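Local coordinates for protein phosphoribosylformylglycinamidine cyclo-ligase (Thermus thermophilus HB8, PDB 5AVM) that probably catalyses the ATP-dependent ring closure of formylglycinamidine ribonucleotide to 5-aminoimidazole ribonucleotide in de novo purine biosynthesis, at residues Asp61-Ala73 / Gly184-Val196. Numbering follows the deposited sequence.
Sequences DGVGTKTLLALEA and GPHTNGYSLIRKV. With SO4 (sulfate ion), chain L.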
loop_
_atom_site.group_PDB
_atom_site.type_symbol
_atom_site.label_atom_id
_atom_site.label_comp_id
_atom_site.label_asym_id
_atom_site.label_seq_id
_atom_site.Cartn_x
_atom_site.Cartn_y
_atom_site.Cartn_z
ATOM N N ASP B 61 2.750 -5.324 -1.191
ATOM C CA ASP B 61 2.868 -5.951 -2.514
ATOM C C ASP B 61 1.684 -5.636 -3.395
ATOM O O ASP B 61 0.714 -5.037 -2.952
ATOM C CB ASP B 61 2.936 -7.482 -2.387
ATOM C CG ASP B 61 4.234 -7.974 -1.795
ATOM O OD1 ASP B 61 5.279 -7.842 -2.460
ATOM O OD2 ASP B 61 4.217 -8.499 -0.665
ATOM N N GLY B 62 1.774 -6.077 -4.643
ATOM C CA GLY B 62 0.700 -5.882 -5.596
ATOM C C GLY B 62 0.496 -7.191 -6.330
ATOM O O GLY B 62 1.429 -7.984 -6.439
ATOM N N VAL B 63 -0.713 -7.441 -6.819
ATOM C CA VAL B 63 -0.976 -8.675 -7.550
ATOM C C VAL B 63 -0.141 -8.648 -8.831
ATOM O O VAL B 63 0.553 -9.616 -9.162
ATOM C CB VAL B 63 -2.489 -8.814 -7.890
ATOM C CG1 VAL B 63 -2.724 -9.997 -8.810
ATOM C CG2 VAL B 63 -3.293 -9.007 -6.610
ATOM N N GLY B 64 -0.184 -7.524 -9.535
ATOM C CA GLY B 64 0.575 -7.399 -10.768
ATOM C C GLY B 64 -0.306 -7.527 -11.998
ATOM O O GLY B 64 -1.522 -7.548 -11.885
ATOM N N THR B 65 0.312 -7.621 -13.169
ATOM C CA THR B 65 -0.424 -7.740 -14.418
ATOM C C THR B 65 -1.290 -8.998 -14.466
ATOM O O THR B 65 -2.198 -9.104 -15.297
ATOM C CB THR B 65 0.549 -7.694 -15.616
ATOM O OG1 THR B 65 1.081 -6.367 -15.733
ATOM C CG2 THR B 65 -0.149 -8.071 -16.910
ATOM N N LYS B 66 -1.025 -9.950 -13.574
ATOM C CA LYS B 66 -1.831 -11.168 -13.534
ATOM C C LYS B 66 -3.291 -10.755 -13.468
ATOM O O LYS B 66 -4.169 -11.471 -13.941
ATOM C CB LYS B 66 -1.505 -12.010 -12.299
ATOM C CG LYS B 66 -2.308 -13.303 -12.204
ATOM C CD LYS B 66 -1.716 -14.229 -11.150
ATOM C CE LYS B 66 -2.333 -15.623 -11.205
ATOM N NZ LYS B 66 -1.573 -16.575 -10.332
ATOM N N THR B 67 -3.530 -9.586 -12.873
ATOM C CA THR B 67 -4.868 -9.034 -12.708
ATOM C C THR B 67 -5.587 -8.865 -14.038
ATOM O O THR B 67 -6.777 -9.156 -14.148
ATOM C CB THR B 67 -4.818 -7.671 -11.994
ATOM O OG1 THR B 67 -4.223 -7.828 -10.700
ATOM C CG2 THR B 67 -6.216 -7.114 -11.828
ATOM N N LEU B 68 -4.870 -8.393 -15.051
ATOM C CA LEU B 68 -5.475 -8.203 -16.363
ATOM C C LEU B 68 -5.839 -9.563 -16.958
ATOM O O LEU B 68 -6.897 -9.716 -17.573
ATOM C CB LEU B 68 -4.511 -7.443 -17.270
ATOM C CG LEU B 68 -4.175 -6.069 -16.688
ATOM C CD1 LEU B 68 -3.130 -5.371 -17.538
ATOM C CD2 LEU B 68 -5.449 -5.242 -16.600
ATOM N N LEU B 69 -4.974 -10.556 -16.753
ATOM C CA LEU B 69 -5.236 -11.899 -17.258
ATOM C C LEU B 69 -6.517 -12.465 -16.643
ATOM O O LEU B 69 -7.325 -13.097 -17.332
ATOM C CB LEU B 69 -4.066 -12.832 -16.932
ATOM C CG LEU B 69 -4.215 -14.290 -17.391
ATOM C CD1 LEU B 69 -4.298 -14.351 -18.916
ATOM C CD2 LEU B 69 -3.036 -15.108 -16.892
ATOM N N ALA B 70 -6.695 -12.228 -15.343
ATOM C CA ALA B 70 -7.861 -12.713 -14.604
ATOM C C ALA B 70 -9.166 -12.059 -15.050
ATOM O O ALA B 70 -10.183 -12.736 -15.218
ATOM C CB ALA B 70 -7.657 -12.492 -13.106
ATOM N N LEU B 71 -9.147 -10.745 -15.227
ATOM C CA LEU B 71 -10.348 -10.043 -15.654
ATOM C C LEU B 71 -10.774 -10.584 -17.015
ATOM O O LEU B 71 -11.927 -10.976 -17.206
ATOM C CB LEU B 71 -10.085 -8.536 -15.738
ATOM C CG LEU B 71 -9.879 -7.773 -14.427
ATOM C CD1 LEU B 71 -9.312 -6.403 -14.735
ATOM C CD2 LEU B 71 -11.191 -7.666 -13.667
ATOM N N GLU B 72 -9.827 -10.611 -17.950
ATOM C CA GLU B 72 -10.077 -11.107 -19.297
ATOM C C GLU B 72 -10.752 -12.476 -19.263
ATOM O O GLU B 72 -11.768 -12.691 -19.927
ATOM C CB GLU B 72 -8.764 -11.197 -20.077
ATOM C CG GLU B 72 -8.075 -9.865 -20.301
ATOM C CD GLU B 72 -6.844 -9.992 -21.176
ATOM O OE1 GLU B 72 -5.877 -10.665 -20.755
ATOM O OE2 GLU B 72 -6.846 -9.424 -22.289
ATOM N N ALA B 73 -10.187 -13.398 -18.490
ATOM C CA ALA B 73 -10.735 -14.743 -18.368
ATOM C C ALA B 73 -12.021 -14.735 -17.549
ATOM O O ALA B 73 -12.653 -15.772 -17.362
ATOM C CB ALA B 73 -9.714 -15.664 -17.722
ATOM N N GLY B 184 2.728 -22.621 -9.881
ATOM C CA GLY B 184 2.610 -22.167 -11.249
ATOM C C GLY B 184 3.338 -20.852 -11.352
ATOM O O GLY B 184 4.302 -20.633 -10.616
ATOM N N PRO B 185 2.902 -19.944 -12.233
ATOM C CA PRO B 185 3.604 -18.663 -12.352
ATOM C C PRO B 185 3.499 -17.784 -11.104
ATOM O O PRO B 185 4.274 -16.843 -10.929
ATOM C CB PRO B 185 2.947 -18.022 -13.577
ATOM C CG PRO B 185 2.432 -19.219 -14.368
ATOM C CD PRO B 185 1.871 -20.082 -13.274
ATOM N N HIS B 186 2.556 -18.105 -10.228
ATOM C CA HIS B 186 2.352 -17.315 -9.021
ATOM C C HIS B 186 1.922 -15.909 -9.409
ATOM O O HIS B 186 0.894 -15.746 -10.068
ATOM C CB HIS B 186 3.623 -17.290 -8.171
ATOM C CG HIS B 186 3.747 -18.466 -7.251
ATOM N ND1 HIS B 186 4.756 -18.583 -6.322
ATOM C CD2 HIS B 186 2.955 -19.551 -7.083
ATOM C CE1 HIS B 186 4.578 -19.686 -5.617
ATOM N NE2 HIS B 186 3.490 -20.291 -6.058
ATOM N N THR B 187 2.693 -14.895 -9.033
ATOM C CA THR B 187 2.299 -13.531 -9.363
ATOM C C THR B 187 3.368 -12.629 -9.965
ATOM O O THR B 187 3.429 -11.433 -9.672
ATOM C CB THR B 187 1.673 -12.809 -8.134
ATOM O OG1 THR B 187 2.443 -13.090 -6.962
ATOM C CG2 THR B 187 0.246 -13.267 -7.915
ATOM N N ASN B 188 4.210 -13.195 -10.817
ATOM C CA ASN B 188 5.233 -12.408 -11.481
ATOM C C ASN B 188 5.445 -12.959 -12.887
ATOM O O ASN B 188 5.391 -14.171 -13.094
ATOM C CB ASN B 188 6.544 -12.435 -10.688
ATOM C CG ASN B 188 6.554 -11.436 -9.534
ATOM O OD1 ASN B 188 6.702 -10.229 -9.740
ATOM N ND2 ASN B 188 6.390 -11.937 -8.315
ATOM N N GLY B 189 5.657 -12.059 -13.847
ATOM C CA GLY B 189 5.891 -12.460 -15.224
ATOM C C GLY B 189 4.636 -12.618 -16.058
ATOM O O GLY B 189 4.680 -13.158 -17.162
ATOM N N TYR B 190 3.508 -12.147 -15.548
ATOM C CA TYR B 190 2.285 -12.279 -16.299
ATOM C C TYR B 190 2.170 -11.324 -17.471
ATOM O O TYR B 190 1.183 -11.360 -18.206
ATOM C CB TYR B 190 1.079 -12.149 -15.380
ATOM C CG TYR B 190 0.788 -13.430 -14.636
ATOM C CD1 TYR B 190 1.588 -13.835 -13.561
ATOM C CD2 TYR B 190 -0.265 -14.257 -15.025
ATOM C CE1 TYR B 190 1.342 -15.032 -12.895
ATOM C CE2 TYR B 190 -0.518 -15.454 -14.366
ATOM C CZ TYR B 190 0.289 -15.832 -13.302
ATOM O OH TYR B 190 0.020 -17.003 -12.637
ATOM N N SER B 191 3.166 -10.465 -17.652
ATOM C CA SER B 191 3.145 -9.546 -18.782
ATOM C C SER B 191 3.673 -10.338 -19.980
ATOM O O SER B 191 3.171 -10.223 -21.106
ATOM C CB SER B 191 4.045 -8.344 -18.522
ATOM O OG SER B 191 4.067 -7.510 -19.666
ATOM N N LEU B 192 4.701 -11.143 -19.720
ATOM C CA LEU B 192 5.290 -11.985 -20.747
ATOM C C LEU B 192 4.209 -12.992 -21.111
ATOM O O LEU B 192 3.939 -13.227 -22.289
ATOM C CB LEU B 192 6.542 -12.693 -20.199
ATOM C CG LEU B 192 7.360 -13.605 -21.126
ATOM C CD1 LEU B 192 7.410 -13.032 -22.538
ATOM C CD2 LEU B 192 8.765 -13.760 -20.572
ATOM N N ILE B 193 3.573 -13.551 -20.083
ATOM C CA ILE B 193 2.501 -14.533 -20.246
ATOM C C ILE B 193 1.337 -14.041 -21.110
ATOM O O ILE B 193 0.930 -14.724 -22.046
ATOM C CB ILE B 193 1.944 -14.973 -18.866
ATOM C CG1 ILE B 193 2.951 -15.885 -18.166
ATOM C CG2 ILE B 193 0.612 -15.668 -19.028
ATOM C CD1 ILE B 193 2.630 -16.152 -16.710
ATOM N N ARG B 194 0.796 -12.868 -20.799
ATOM C CA ARG B 194 -0.331 -12.341 -21.564
ATOM C C ARG B 194 0.017 -12.145 -23.034
ATOM O O ARG B 194 -0.855 -12.236 -23.902
ATOM C CB ARG B 194 -0.835 -11.031 -20.948
ATOM C CG ARG B 194 -1.537 -11.209 -19.595
ATOM C CD ARG B 194 -2.189 -9.915 -19.122
ATOM N NE ARG B 194 -3.299 -9.501 -19.983
ATOM C CZ ARG B 194 -3.413 -8.292 -20.529
ATOM N NH1 ARG B 194 -2.483 -7.370 -20.310
ATOM N NH2 ARG B 194 -4.457 -8.003 -21.295
ATOM N N LYS B 195 1.291 -11.887 -23.309
ATOM C CA LYS B 195 1.752 -11.717 -24.682
ATOM C C LYS B 195 1.848 -13.078 -25.365
ATOM O O LYS B 195 1.391 -13.254 -26.494
ATOM C CB LYS B 195 3.130 -11.058 -24.715
ATOM C CG LYS B 195 3.891 -11.315 -26.017
ATOM C CD LYS B 195 5.284 -10.701 -26.005
ATOM C CE LYS B 195 6.123 -11.208 -27.173
ATOM N NZ LYS B 195 6.421 -12.671 -27.067
ATOM N N VAL B 196 2.457 -14.036 -24.671
ATOM C CA VAL B 196 2.628 -15.382 -25.203
ATOM C C VAL B 196 1.300 -16.105 -25.478
ATOM O O VAL B 196 1.154 -16.762 -26.511
ATOM C CB VAL B 196 3.506 -16.236 -24.250
ATOM C CG1 VAL B 196 3.430 -17.699 -24.626
ATOM C CG2 VAL B 196 4.945 -15.767 -24.323
HETATM S S SO4 L . 4.029 -8.770 -13.729
HETATM O O1 SO4 L . 3.607 -8.364 -15.077
HETATM O O2 SO4 L . 3.728 -7.687 -12.761
HETATM O O3 SO4 L . 3.308 -9.994 -13.334
HETATM O O4 SO4 L . 5.479 -9.046 -13.737
HETATM O O HOH W 1 3.410 -9.354 -8.087
#
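The Tyr190 ring lies between Lys66 on one face and Ile193 CD1 on the other, with Leu69 CD2 in plane at its edge. Lys66 CG stands 3.6 Å from the centroid of the Tyr190 ring, a CH-pi contact over the face. The Arg194 guanidinium has Leu68 CB over the centre of one face and the Glu72 carboxylate at its edge. The short helices 66-72 and 190-196 run at 39° to each other and join the N- and C-terminal domains of the AIR synthase (PurM) fold. Lys66 is extended, with CG anti to the backbone N (chi1 -180°), and runs alongside the tyrosine in the same direction. Lys66 NZ donates to Tyr190 OH at 2.8 Å and to His186 O at 2.6 Å. Asp82 forms a salt bridge with this ammonium, and Leu217 O bonds to Tyr190 OH. With an alanine in place of Tyr190, a gap between Lys66 and Ile193 would probably open, and Lys66 NZ and Leu217 O would each lose a partner. A sulfate, probably from the crystallisation liquor, sits at the start of helix 190-196. Gly189 N and Tyr190 N bond to it, and Thr65 N adds a weak bond from segment 61-73. At the far end, Arg194 grips Glu72 side-on through two nitrogens, the carboxylate and guanidinium planes 66° apart. Arg194 NE meets Glu72 OE1 at 2.9 Å and Arg194 NH2 meets Glu72 OE2 at 3.0 Å, both from above the carboxylate plane.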